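Local coordinates for capsular polysaccharide export system protein KpsC (Thermosulfurimonas dismutans, PDB 6MGB) that probably transfers Kdo in beta linkage from its CMP-activated donor onto the glycolipid anchor of bacterial capsular polysaccharide, at residues Ile162-Asp168 / Lys210-Ala215; Glu196-Val201 / Ser222-Glu228; Pro232-Leu236 / Met249-Gly253; Phe239-Val245 / Lys258-Gly264. All blocks are in the same frame, centred on the assembly; numbering follows the deposited sequence. Where two conformers were deposited one is given.

Interaction 1: residues Ile162-Asp168 / Lys210-Ala215; sequences IDQTYGD and KKGYLA. With C5P (cytidine-5'-monophosphate), chain D.
With CG of Asp-163 anti to the backbone N (chi1 -162°), its carboxylate reaches the chain at Tyr-213 to Ala-215, while Tyr-213, its CG anti to the carbonyl carbon, lays its ring along the backbone of Gln-164 to Gly-167. The carboxylate takes two backbone N-H groups firmly, with a weak bond from Tyr-213 N as well. Leu-214 N gives a nearly straight bond to Asp-163 OD1 at 2.8 Å, and Ala-215 N a more bent one to Asp-163 OD2 at 2.9 Å; each of these two donors stands well above the carboxylate plane.

Further along, Tyr-166 N donates to Lys-211 O at 2.7 Å in an almost linear bond, part of the single bridge between Thr-165 and Gly-212. The Tyr-213 ring passes close to Thr-165 O, with CE2 at 3.1 Å from it, and meets the Tyr-166 ring obliquely, their planes 37° apart. Gly-167 N, within the type II turn Thr-165 to Asp-168, makes a weak bond to Tyr-213 OH. Phe-181 stacks on Tyr-213. At the outer end a water links Thr-165 OG1, Tyr-166 O and Lys-210 NZ, the lysine being also paired with Glu-204.

The side chain of Asp-163 thus fixes the loop whose backbone serves the nucleotide: N4 of the cytosine donates to Asp-163 O at 2.9 Å. A loop leaving the C-terminal end of a parallel strand to read the base is characteristic of the nucleotide-binding Rossmann-like domain of GT-B glycosyltransferases.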
# COMPACT_ATOMS: atom_id res chain seq x y z
N ILE A 162 14.80 -0.80 -0.96
CA ILE A 162 13.61 -1.64 -0.95
C ILE A 162 13.38 -2.18 -2.35
O ILE A 162 13.26 -1.41 -3.31
CB ILE A 162 12.38 -0.87 -0.45
CG1 ILE A 162 12.62 -0.36 0.98
CG2 ILE A 162 11.12 -1.74 -0.50
CD1 ILE A 162 11.54 0.57 1.50
N ASP A 163 13.33 -3.50 -2.48
CA ASP A 163 13.01 -4.13 -3.75
C ASP A 163 11.52 -4.41 -3.82
O ASP A 163 10.83 -4.49 -2.79
CB ASP A 163 13.81 -5.43 -3.94
CG ASP A 163 13.85 -5.88 -5.39
OD1 ASP A 163 13.57 -5.06 -6.29
OD2 ASP A 163 14.17 -7.06 -5.64
N GLN A 164 11.01 -4.55 -5.04
CA GLN A 164 9.59 -4.78 -5.26
C GLN A 164 9.41 -5.97 -6.20
O GLN A 164 10.38 -6.56 -6.69
CB GLN A 164 8.92 -3.52 -5.83
CG GLN A 164 8.78 -2.42 -4.79
CD GLN A 164 8.37 -1.09 -5.39
OE1 GLN A 164 9.14 -0.13 -5.40
NE2 GLN A 164 7.14 -1.02 -5.89
N THR A 165 8.15 -6.34 -6.42
CA THR A 165 7.82 -7.49 -7.26
C THR A 165 7.65 -7.04 -8.70
O THR A 165 7.04 -6.00 -8.98
CB THR A 165 6.54 -8.17 -6.78
OG1 THR A 165 5.43 -7.27 -6.94
CG2 THR A 165 6.65 -8.57 -5.32
N TYR A 166 8.18 -7.83 -9.63
CA TYR A 166 8.00 -7.49 -11.03
C TYR A 166 6.53 -7.55 -11.40
O TYR A 166 5.80 -8.45 -10.99
CB TYR A 166 8.81 -8.44 -11.92
CG TYR A 166 8.84 -7.95 -13.34
CD1 TYR A 166 9.87 -7.15 -13.81
CD2 TYR A 166 7.81 -8.26 -14.21
CE1 TYR A 166 9.88 -6.69 -15.11
CE2 TYR A 166 7.81 -7.80 -15.51
CZ TYR A 166 8.84 -7.02 -15.95
OH TYR A 166 8.83 -6.57 -17.25
N GLY A 167 6.09 -6.56 -12.17
CA GLY A 167 4.69 -6.41 -12.51
C GLY A 167 3.90 -5.52 -11.57
O GLY A 167 2.70 -5.32 -11.79
N ASP A 168 4.54 -4.99 -10.53
CA ASP A 168 3.89 -4.09 -9.58
C ASP A 168 3.40 -2.84 -10.30
O ASP A 168 4.21 -2.03 -10.76
CB ASP A 168 4.86 -3.74 -8.45
CG ASP A 168 4.20 -2.98 -7.32
OD1 ASP A 168 3.04 -2.56 -7.47
OD2 ASP A 168 4.87 -2.81 -6.28
N LYS A 210 7.03 -14.68 -7.12
CA LYS A 210 7.27 -13.61 -8.07
C LYS A 210 8.78 -13.41 -8.22
O LYS A 210 9.58 -13.94 -7.45
CB LYS A 210 6.62 -12.29 -7.63
CG LYS A 210 5.11 -12.34 -7.42
CD LYS A 210 4.36 -11.81 -8.63
CE LYS A 210 2.88 -11.60 -8.31
NZ LYS A 210 2.68 -10.60 -7.23
N LYS A 211 9.14 -12.64 -9.23
CA LYS A 211 10.51 -12.18 -9.42
C LYS A 211 10.62 -10.71 -9.00
O LYS A 211 9.63 -9.98 -8.95
CB LYS A 211 10.93 -12.34 -10.89
CG LYS A 211 10.94 -13.79 -11.36
CD LYS A 211 11.00 -13.90 -12.87
CE LYS A 211 11.01 -15.35 -13.32
NZ LYS A 211 12.20 -16.09 -12.82
N GLY A 212 11.84 -10.30 -8.68
CA GLY A 212 12.12 -8.96 -8.21
C GLY A 212 12.93 -8.16 -9.21
O GLY A 212 13.48 -8.68 -10.17
N TYR A 213 12.99 -6.85 -8.96
CA TYR A 213 13.79 -5.97 -9.80
C TYR A 213 15.26 -6.04 -9.41
O TYR A 213 16.11 -6.48 -10.19
CB TYR A 213 13.28 -4.53 -9.70
CG TYR A 213 11.85 -4.34 -10.18
CD1 TYR A 213 11.57 -4.12 -11.52
CD2 TYR A 213 10.79 -4.36 -9.28
CE1 TYR A 213 10.27 -3.93 -11.96
CE2 TYR A 213 9.49 -4.18 -9.71
CZ TYR A 213 9.23 -3.96 -11.05
OH TYR A 213 7.94 -3.78 -11.47
N LEU A 214 15.58 -5.62 -8.18
CA LEU A 214 16.96 -5.66 -7.72
C LEU A 214 17.42 -7.09 -7.46
O LEU A 214 18.61 -7.39 -7.58
CB LEU A 214 17.11 -4.82 -6.45
CG LEU A 214 16.84 -3.32 -6.59
CD1 LEU A 214 16.75 -2.67 -5.22
CD2 LEU A 214 17.91 -2.66 -7.44
N ALA A 215 16.50 -7.98 -7.10
CA ALA A 215 16.87 -9.35 -6.77
C ALA A 215 17.46 -10.08 -7.98
O ALA A 215 18.25 -11.01 -7.80
CB ALA A 215 15.66 -10.11 -6.23
O3P C5P D . 4.04 -2.10 -1.86
P C5P D . 4.74 -3.44 -1.77
O1P C5P D . 6.13 -3.30 -2.36
O2P C5P D . 4.06 -4.65 -2.38
O5' C5P D . 4.92 -3.72 -0.21
C5' C5P D . 3.89 -4.31 0.56
C4' C5P D . 4.37 -4.59 1.97
O4' C5P D . 5.29 -5.71 1.94
C3' C5P D . 5.17 -3.46 2.61
O3' C5P D . 4.34 -2.48 3.21
C2' C5P D . 6.05 -4.20 3.61
O2' C5P D . 5.34 -4.50 4.81
C1' C5P D . 6.33 -5.51 2.87
N1 C5P D . 7.61 -5.46 2.13
C2 C5P D . 8.84 -6.12 2.69
N3 C5P D . 10.13 -6.06 1.92
C4 C5P D . 10.21 -5.38 0.63
C5 C5P D . 8.99 -4.73 0.08
C6 C5P D . 7.69 -4.78 0.84
O2 C5P D . 8.79 -6.67 3.73
N4 C5P D . 11.46 -5.32 -0.11
O HOH W 1 3.43 -7.90 -8.77

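Interaction 2: residues Glu196-Val201 / Ser222-Glu228; sequences EIYVKV and SVKVIRE. With C5P (cytidine-5'-monophosphate), chain D.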
# COMPACT_ATOMS: atom_id res chain seq x y z
N GLU A 196 27.57 0.87 4.12
CA GLU A 196 27.18 -0.45 3.66
C GLU A 196 25.82 -0.36 2.97
O GLU A 196 24.95 0.40 3.39
CB GLU A 196 27.12 -1.44 4.82
CG GLU A 196 28.45 -1.63 5.54
CD GLU A 196 28.41 -2.76 6.55
OE1 GLU A 196 27.42 -2.86 7.29
OE2 GLU A 196 29.38 -3.54 6.59
N ILE A 197 25.65 -1.15 1.91
CA ILE A 197 24.43 -1.12 1.11
C ILE A 197 23.69 -2.43 1.33
O ILE A 197 24.23 -3.51 1.08
CB ILE A 197 24.74 -0.91 -0.38
CG1 ILE A 197 25.58 0.36 -0.59
CG2 ILE A 197 23.46 -0.86 -1.19
CD1 ILE A 197 24.96 1.62 -0.01
N TYR A 198 22.45 -2.33 1.80
CA TYR A 198 21.58 -3.48 1.98
C TYR A 198 20.38 -3.37 1.05
O TYR A 198 19.82 -2.29 0.86
CB TYR A 198 21.09 -3.59 3.43
CG TYR A 198 22.17 -3.96 4.41
CD1 TYR A 198 23.00 -2.99 4.96
CD2 TYR A 198 22.36 -5.28 4.81
CE1 TYR A 198 23.99 -3.32 5.87
CE2 TYR A 198 23.34 -5.62 5.71
CZ TYR A 198 24.16 -4.64 6.24
OH TYR A 198 25.14 -4.97 7.14
N VAL A 199 20.00 -4.51 0.47
CA VAL A 199 18.82 -4.62 -0.38
C VAL A 199 17.88 -5.63 0.25
O VAL A 199 18.28 -6.77 0.53
CB VAL A 199 19.19 -5.05 -1.82
CG1 VAL A 199 17.93 -5.30 -2.65
CG2 VAL A 199 20.07 -4.01 -2.48
N LYS A 200 16.63 -5.22 0.48
CA LYS A 200 15.62 -6.10 1.07
C LYS A 200 14.74 -6.64 -0.05
O LYS A 200 14.02 -5.88 -0.70
CB LYS A 200 14.79 -5.36 2.12
CG LYS A 200 13.66 -6.20 2.71
CD LYS A 200 14.14 -7.57 3.17
CE LYS A 200 13.09 -8.32 3.97
NZ LYS A 200 11.78 -8.40 3.26
N VAL A 201 14.79 -7.95 -0.26
CA VAL A 201 13.96 -8.59 -1.27
C VAL A 201 12.52 -8.68 -0.77
O VAL A 201 12.26 -8.85 0.43
CB VAL A 201 14.52 -9.99 -1.61
CG1 VAL A 201 13.59 -10.73 -2.56
CG2 VAL A 201 15.91 -9.86 -2.22
N SER A 222 30.00 -6.48 -2.52
CA SER A 222 29.90 -5.87 -1.20
C SER A 222 28.46 -5.54 -0.82
O SER A 222 28.18 -5.33 0.36
CB SER A 222 30.75 -4.60 -1.14
OG SER A 222 30.15 -3.55 -1.86
N VAL A 223 27.55 -5.49 -1.80
CA VAL A 223 26.15 -5.23 -1.51
C VAL A 223 25.53 -6.46 -0.87
O VAL A 223 25.69 -7.58 -1.37
CB VAL A 223 25.40 -4.81 -2.78
CG1 VAL A 223 23.92 -4.59 -2.49
CG2 VAL A 223 26.02 -3.55 -3.37
N LYS A 224 24.83 -6.26 0.24
CA LYS A 224 24.23 -7.35 1.00
C LYS A 224 22.75 -7.43 0.66
O LYS A 224 21.98 -6.53 1.00
CB LYS A 224 24.46 -7.13 2.50
CG LYS A 224 25.94 -7.04 2.85
CD LYS A 224 26.18 -6.55 4.26
CE LYS A 224 27.67 -6.42 4.56
NZ LYS A 224 28.35 -5.49 3.61
N VAL A 225 22.36 -8.50 -0.02
CA VAL A 225 20.99 -8.70 -0.46
C VAL A 225 20.30 -9.59 0.57
O VAL A 225 20.71 -10.73 0.79
CB VAL A 225 20.93 -9.33 -1.87
CG1 VAL A 225 19.49 -9.58 -2.29
CG2 VAL A 225 21.63 -8.42 -2.87
N ILE A 226 19.25 -9.06 1.19
CA ILE A 226 18.59 -9.72 2.31
C ILE A 226 17.44 -10.55 1.76
O ILE A 226 16.49 -10.02 1.20
CB ILE A 226 18.10 -8.70 3.34
CG1 ILE A 226 19.27 -7.84 3.84
CG2 ILE A 226 17.41 -9.41 4.51
CD1 ILE A 226 18.85 -6.69 4.74
N ARG A 227 17.54 -11.87 1.93
CA ARG A 227 16.48 -12.79 1.54
C ARG A 227 15.88 -13.51 2.74
O ARG A 227 15.07 -14.42 2.57
CB ARG A 227 17.01 -13.80 0.52
CG ARG A 227 17.86 -13.16 -0.57
CD ARG A 227 18.24 -14.16 -1.64
NE ARG A 227 17.34 -14.07 -2.80
CZ ARG A 227 17.61 -13.39 -3.91
NH1 ARG A 227 16.72 -13.38 -4.90
NH2 ARG A 227 18.75 -12.73 -4.05
N GLU A 228 16.29 -13.14 3.95
CA GLU A 228 15.61 -13.61 5.15
C GLU A 228 14.33 -12.82 5.36
O GLU A 228 14.25 -11.63 5.06
CB GLU A 228 16.52 -13.48 6.38
CG GLU A 228 17.76 -14.34 6.32
CD GLU A 228 18.55 -14.33 7.62
OE1 GLU A 228 19.75 -13.97 7.59
OE2 GLU A 228 17.97 -14.68 8.67
O3P C5P D . 4.04 -2.10 -1.86
P C5P D . 4.74 -3.44 -1.77
O1P C5P D . 6.13 -3.30 -2.36
O2P C5P D . 4.06 -4.65 -2.38
O5' C5P D . 4.92 -3.72 -0.21
C5' C5P D . 3.89 -4.31 0.56
C4' C5P D . 4.37 -4.59 1.97
O4' C5P D . 5.29 -5.71 1.94
C3' C5P D . 5.17 -3.46 2.61
O3' C5P D . 4.34 -2.48 3.21
C2' C5P D . 6.05 -4.20 3.61
O2' C5P D . 5.34 -4.50 4.81
C1' C5P D . 6.33 -5.51 2.87
N1 C5P D . 7.61 -5.46 2.13
C2 C5P D . 8.84 -6.12 2.69
N3 C5P D . 10.13 -6.06 1.92
C4 C5P D . 10.21 -5.38 0.63
C5 C5P D . 8.99 -4.73 0.08
C6 C5P D . 7.69 -4.78 0.84
O2 C5P D . 8.79 -6.67 3.73
N4 C5P D . 11.46 -5.32 -0.11
O HOH W 2 27.95 -2.52 0.94
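Tyr-198 lies across the aliphatic chain of Lys-224, its CE2 at 3.3 Å from Lys-224 CD, and the methyl CD1 of Ile-226 comes obliquely to the same ring. With CG beside the backbone N (chi1 -69°), the ring is laid over these two residues of the neighbouring strand. Phe-152 meets it edge-to-face. Beyond the ring, Lys-224 NZ forms a long salt bridge with Glu-196 OE2 at 3.7 Å, so this pairing is loose.

The other sheet face carries Val-199 and Val-225, with Val-223 nearby, its CG1 meeting Val-199 CG2. Just past the strand ends, Val-201 CG2 packs on Val-225 CG1 at 3.6 Å and sits over one face of the Arg-227 guanidinium. Between the faces, four backbone bonds alternate in parallel register, the shortest from Ile-226 N to Val-199 O at 2.6 Å. A water extends the link, accepting from Ile-197 N and donating to Ser-222 O.

Lys-200 leaves the strand with CG anti to the backbone N (chi1 176°) and bends at chi2 and chi4, which turns NZ to the cytosine. Lys-200 NZ donates to Val-201 O at 2.9 Å. The distance from Lys-200 NZ to C5P N3 is 3.2 Å, also a hydrogen bond, while that to O2 is weak. The two strands, their axes 24° from parallel, are joined by a right-handed beta-alpha-beta crossover through helix 203-206, placing Lys-200 at the strand's C-terminal end, as is usual for Rossmann-like nucleotide sites.

Interaction 3: residues Pro232-Leu236 / Met249-Gly253; sequences PVDLL and MGFEG. With C5P (cytidine-5'-monophosphate), chain D.
Met-249 and Leu-236 make the tight part of this contact, and the side of Val-233 the loose part. Met-249 has CG anti to the backbone N (chi1 -173°) and runs extended, so its terminal methyl crosses to the other helix. There CE settles among three side chains: Pro-232 CB at 3.7 Å, Leu-236 CG at 3.8 Å and, more loosely, Leu-235 CD2. The side chains of Leu-236 and Met-249 run antiparallel past one another, and Leu-236 presses CD1 on the backbone of the second helix, 3.6 Å from Gly-253 N.

Toward Val-233 the side chains touch little. Val-233 CG1 comes no nearer than 4.3 Å to Glu-252 OE1, and no hydrogen bond joins the two helices. Their axes stay 10.0 Å apart at 55°, and the whole contact buries just 283 Å². The looser side is nevertheless buried, with Lys-137 touching Val-233 and Ser-139 touching Pro-232 and Glu-252.

The nucleotide completes the packing. Glu-252, extended beyond CG, presents both carboxylate oxygens to the ribose: the O2' hydroxyl donates to Glu-252 OE1 at 2.9 Å, and O3' makes a weak bond to OE2. Met-249 SD lies 3.4 Å from N3 of the cytosine, and Pro-232 CG touches O2', so hydrophobic and acidic groups together line the sugar and base.

Helix 232-236 follows strand 224-226 and leads to strand 241-244, whereas helix 248-255 connects strand 241-244 to 259-262; strand 158-162 touches both helices, through Leu-160 against Leu-236 and Ile-162 against Met-249.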
# COMPACT_ATOMS: atom_id res chain seq x y z
N PRO A 232 9.38 -6.32 8.59
CA PRO A 232 9.88 -5.12 7.90
C PRO A 232 10.09 -3.92 8.81
O PRO A 232 11.07 -3.19 8.64
CB PRO A 232 8.80 -4.84 6.84
CG PRO A 232 7.57 -5.53 7.35
CD PRO A 232 8.06 -6.74 8.07
N VAL A 233 9.21 -3.70 9.78
CA VAL A 233 9.37 -2.53 10.64
C VAL A 233 10.49 -2.75 11.65
O VAL A 233 11.12 -1.78 12.10
CB VAL A 233 8.04 -2.18 11.34
CG1 VAL A 233 6.99 -1.82 10.31
CG2 VAL A 233 7.56 -3.33 12.19
N ASP A 234 10.77 -4.00 12.02
CA ASP A 234 11.97 -4.28 12.81
C ASP A 234 13.23 -4.01 11.99
O ASP A 234 14.18 -3.38 12.46
CB ASP A 234 11.95 -5.72 13.31
CG ASP A 234 12.99 -5.99 14.38
OD1 ASP A 234 13.49 -5.01 14.98
OD2 ASP A 234 13.32 -7.17 14.61
N LEU A 235 13.24 -4.48 10.74
CA LEU A 235 14.38 -4.24 9.86
C LEU A 235 14.62 -2.74 9.68
O LEU A 235 15.77 -2.28 9.71
CB LEU A 235 14.14 -4.91 8.51
CG LEU A 235 15.27 -4.79 7.48
CD1 LEU A 235 16.53 -5.49 7.96
CD2 LEU A 235 14.82 -5.35 6.14
N LEU A 236 13.55 -1.97 9.50
CA LEU A 236 13.69 -0.54 9.23
C LEU A 236 14.32 0.19 10.41
O LEU A 236 15.00 1.20 10.21
CB LEU A 236 12.33 0.06 8.90
CG LEU A 236 11.79 -0.27 7.51
CD1 LEU A 236 10.30 0.02 7.43
CD2 LEU A 236 12.54 0.53 6.45
N MET A 249 6.36 -0.16 1.73
CA MET A 249 7.33 -0.21 2.82
C MET A 249 8.01 1.14 3.02
O MET A 249 8.52 1.41 4.11
CB MET A 249 8.37 -1.30 2.54
CG MET A 249 9.33 -1.55 3.69
SD MET A 249 10.26 -3.08 3.47
CE MET A 249 11.39 -2.99 4.86
N GLY A 250 8.02 1.99 1.99
CA GLY A 250 8.51 3.35 2.17
C GLY A 250 7.67 4.14 3.15
O GLY A 250 8.19 4.92 3.95
N PHE A 251 6.35 3.96 3.10
CA PHE A 251 5.48 4.64 4.06
C PHE A 251 5.65 4.05 5.45
O PHE A 251 5.60 4.78 6.45
CB PHE A 251 4.02 4.55 3.62
CG PHE A 251 3.10 5.38 4.47
CD1 PHE A 251 3.22 6.76 4.50
CD2 PHE A 251 2.12 4.77 5.24
CE1 PHE A 251 2.38 7.52 5.28
CE2 PHE A 251 1.27 5.54 6.02
CZ PHE A 251 1.40 6.91 6.04
N GLU A 252 5.85 2.73 5.54
CA GLU A 252 6.12 2.13 6.84
C GLU A 252 7.39 2.70 7.45
O GLU A 252 7.47 2.90 8.67
CB GLU A 252 6.21 0.61 6.70
CG GLU A 252 4.87 -0.03 6.35
CD GLU A 252 4.95 -1.53 6.16
OE1 GLU A 252 6.08 -2.07 6.12
OE2 GLU A 252 3.88 -2.16 6.05
N GLY A 253 8.39 2.99 6.62
CA GLY A 253 9.57 3.68 7.10
C GLY A 253 9.28 5.11 7.51
O GLY A 253 9.77 5.59 8.53
O3P C5P D . 4.04 -2.10 -1.86
P C5P D . 4.74 -3.44 -1.77
O1P C5P D . 6.13 -3.30 -2.36
O2P C5P D . 4.06 -4.65 -2.38
O5' C5P D . 4.92 -3.72 -0.21
C5' C5P D . 3.89 -4.31 0.56
C4' C5P D . 4.37 -4.59 1.97
O4' C5P D . 5.29 -5.71 1.94
C3' C5P D . 5.17 -3.46 2.61
O3' C5P D . 4.34 -2.48 3.21
C2' C5P D . 6.05 -4.20 3.61
O2' C5P D . 5.34 -4.50 4.81
C1' C5P D . 6.33 -5.51 2.87
N1 C5P D . 7.61 -5.46 2.13
C2 C5P D . 8.84 -6.12 2.69
N3 C5P D . 10.13 -6.06 1.92
C4 C5P D . 10.21 -5.38 0.63
C5 C5P D . 8.99 -4.73 0.08
C6 C5P D . 7.69 -4.78 0.84
O2 C5P D . 8.79 -6.67 3.73
N4 C5P D . 11.46 -5.32 -0.11

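Interaction 4: residues Phe239-Val245 / Lys258-Gly264; sequences FDRIYTV and KEVICFG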
# COMPACT_ATOMS: atom_id res chain seq x y z
N PHE A 239 18.06 1.40 10.28
CA PHE A 239 18.52 2.34 9.28
C PHE A 239 17.94 3.72 9.56
O PHE A 239 16.91 3.86 10.22
CB PHE A 239 18.13 1.90 7.86
CG PHE A 239 18.68 0.55 7.47
CD1 PHE A 239 19.88 0.45 6.77
CD2 PHE A 239 18.01 -0.61 7.79
CE1 PHE A 239 20.39 -0.78 6.41
CE2 PHE A 239 18.51 -1.85 7.44
CZ PHE A 239 19.70 -1.93 6.75
N ASP A 240 18.63 4.74 9.07
CA ASP A 240 18.12 6.10 9.08
C ASP A 240 17.62 6.56 7.72
O ASP A 240 16.73 7.41 7.65
CB ASP A 240 19.20 7.08 9.55
CG ASP A 240 19.65 6.81 10.98
OD1 ASP A 240 18.81 6.37 11.79
OD2 ASP A 240 20.83 7.05 11.29
N ARG A 241 18.17 6.00 6.64
CA ARG A 241 17.89 6.45 5.28
C ARG A 241 17.43 5.27 4.44
O ARG A 241 18.12 4.25 4.37
CB ARG A 241 19.14 7.10 4.67
CG ARG A 241 19.00 7.50 3.22
CD ARG A 241 20.22 8.27 2.76
NE ARG A 241 20.25 9.64 3.28
CZ ARG A 241 21.27 10.48 3.13
NH1 ARG A 241 22.36 10.10 2.47
NH2 ARG A 241 21.20 11.70 3.64
N ILE A 242 16.27 5.42 3.80
CA ILE A 242 15.65 4.35 3.02
C ILE A 242 15.49 4.82 1.58
O ILE A 242 15.16 5.98 1.33
CB ILE A 242 14.27 3.95 3.61
CG1 ILE A 242 14.36 3.74 5.12
CG2 ILE A 242 13.75 2.70 2.92
CD1 ILE A 242 15.37 2.69 5.55
N TYR A 243 15.73 3.91 0.64
CA TYR A 243 15.56 4.16 -0.78
C TYR A 243 14.44 3.28 -1.32
O TYR A 243 14.44 2.06 -1.08
CB TYR A 243 16.85 3.89 -1.56
CG TYR A 243 17.94 4.91 -1.34
CD1 TYR A 243 18.73 4.89 -0.20
CD2 TYR A 243 18.20 5.89 -2.30
CE1 TYR A 243 19.73 5.82 -0.01
CE2 TYR A 243 19.20 6.82 -2.12
CZ TYR A 243 19.97 6.78 -0.97
OH TYR A 243 20.96 7.71 -0.79
N THR A 244 13.50 3.88 -2.04
CA THR A 244 12.37 3.14 -2.59
C THR A 244 11.90 3.80 -3.88
O THR A 244 12.07 5.01 -4.08
CB THR A 244 11.20 3.06 -1.59
OG1 THR A 244 10.22 2.14 -2.07
CG2 THR A 244 10.55 4.44 -1.40
N VAL A 245 11.31 2.99 -4.76
CA VAL A 245 10.66 3.50 -5.97
C VAL A 245 9.23 3.85 -5.62
O VAL A 245 8.83 5.02 -5.66
CB VAL A 245 10.72 2.47 -7.12
CG1 VAL A 245 9.91 2.97 -8.32
CG2 VAL A 245 12.16 2.21 -7.53
N LYS A 258 11.83 7.71 9.48
CA LYS A 258 13.04 7.57 8.69
C LYS A 258 13.04 8.57 7.53
O LYS A 258 12.00 9.10 7.13
CB LYS A 258 13.16 6.15 8.14
CG LYS A 258 13.04 5.07 9.21
CD LYS A 258 14.09 5.23 10.29
CE LYS A 258 13.97 4.16 11.36
NZ LYS A 258 14.99 4.33 12.44
N GLU A 259 14.23 8.83 7.00
CA GLU A 259 14.37 9.61 5.78
C GLU A 259 14.10 8.70 4.58
O GLU A 259 14.82 7.72 4.37
CB GLU A 259 15.77 10.23 5.68
CG GLU A 259 16.00 11.06 4.43
CD GLU A 259 17.39 11.65 4.38
OE1 GLU A 259 18.34 10.96 4.80
OE2 GLU A 259 17.53 12.80 3.92
N VAL A 260 13.08 9.03 3.80
CA VAL A 260 12.62 8.18 2.70
C VAL A 260 12.89 8.92 1.40
O VAL A 260 12.35 10.01 1.16
CB VAL A 260 11.14 7.82 2.85
CG1 VAL A 260 10.66 7.01 1.66
CG2 VAL A 260 10.92 7.04 4.14
N ILE A 261 13.71 8.31 0.55
CA ILE A 261 14.08 8.88 -0.74
C ILE A 261 13.30 8.12 -1.80
O ILE A 261 13.55 6.93 -2.03
CB ILE A 261 15.59 8.82 -0.98
CG1 ILE A 261 16.33 9.43 0.22
CG2 ILE A 261 15.96 9.54 -2.27
CD1 ILE A 261 17.84 9.31 0.16
N CYS A 262 12.35 8.79 -2.45
CA CYS A 262 11.43 8.17 -3.39
C CYS A 262 11.88 8.45 -4.82
O CYS A 262 12.10 9.61 -5.19
CB CYS A 262 10.01 8.69 -3.19
SG CYS A 262 9.27 8.30 -1.59
N PHE A 263 11.99 7.39 -5.62
CA PHE A 263 12.34 7.52 -7.03
C PHE A 263 11.13 7.41 -7.95
O PHE A 263 11.24 7.77 -9.13
CB PHE A 263 13.39 6.48 -7.40
CG PHE A 263 14.75 6.78 -6.84
CD1 PHE A 263 14.96 6.77 -5.47
CD2 PHE A 263 15.80 7.12 -7.67
CE1 PHE A 263 16.20 7.06 -4.95
CE2 PHE A 263 17.04 7.41 -7.15
CZ PHE A 263 17.24 7.38 -5.79
N GLY A 264 10.00 6.91 -7.44
CA GLY A 264 8.72 7.07 -8.08
C GLY A 264 7.84 8.05 -7.32
O GLY A 264 8.30 8.79 -6.45
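Phe-239, just ahead of strand 241-244, leads into a beta-alpha-beta unit, in which helix 248-255 carries the chain from that strand to its parallel neighbour 259-262 in the Rossmann-like sheet. Phe-239 O accepts from Lys-258 NZ at 3.0 Å, and Asp-240 O receives Glu-259 N. Arg-241 and Glu-259 extend alongside each other: NE (2.8 Å) and NH2 (3.2 Å) of Arg-241 grip the one oxygen OE1 of Glu-259 from the same face of the carboxylate, in the guanidinium plane, although the two planes are 53° apart. Arg-275 holds the other oxygen, OE2, and Asn-192 takes Arg-241 NH1.

Ile-242 exchanges backbone bonds with Glu-259 and Ile-261, while its CG1 packs on Lys-258 CB. Tyr-243 takes Ile-261 CD1 over one face in a CH-pi contact, 3.9 Å from the ring centroid, and its hydroxyl meets Asn-192. On the opposite sheet face Thr-244 CG2 touches Val-260 CG1; Thr-244 OG1 is hydrogen-bonded to the backbone N of Ser-247, a CMP-binding residue. Beyond the strand, Val-245 O accepts from Gly-264 N at 2.8 Å, in a bent bond with an N-H...O angle of 134°.

All four interactions belong to one parallel sheet and its connections, and the first three touch the nucleotide. Strand 158-162 lies between the two paired sets: Asp-163 N reaches Lys-200 O at 3.0 Å, tying interaction 1 to interaction 2, and Ile-162 N reaches Tyr-243 O at 2.9 Å, tying it to interaction 4. Asp-163 and Lys-200 serve the cytosine, and interaction 3 brings Glu-252 to the ribose and Met-249 to the base. Interaction 4 stands behind, the side chain of Thr-244 about 7 Å from the bound C5P. Interactions 3 and 4 have centres about 10 Å apart and interlock, with Leu-236 CD2 packed 3.7 Å from Ile-242 CD1.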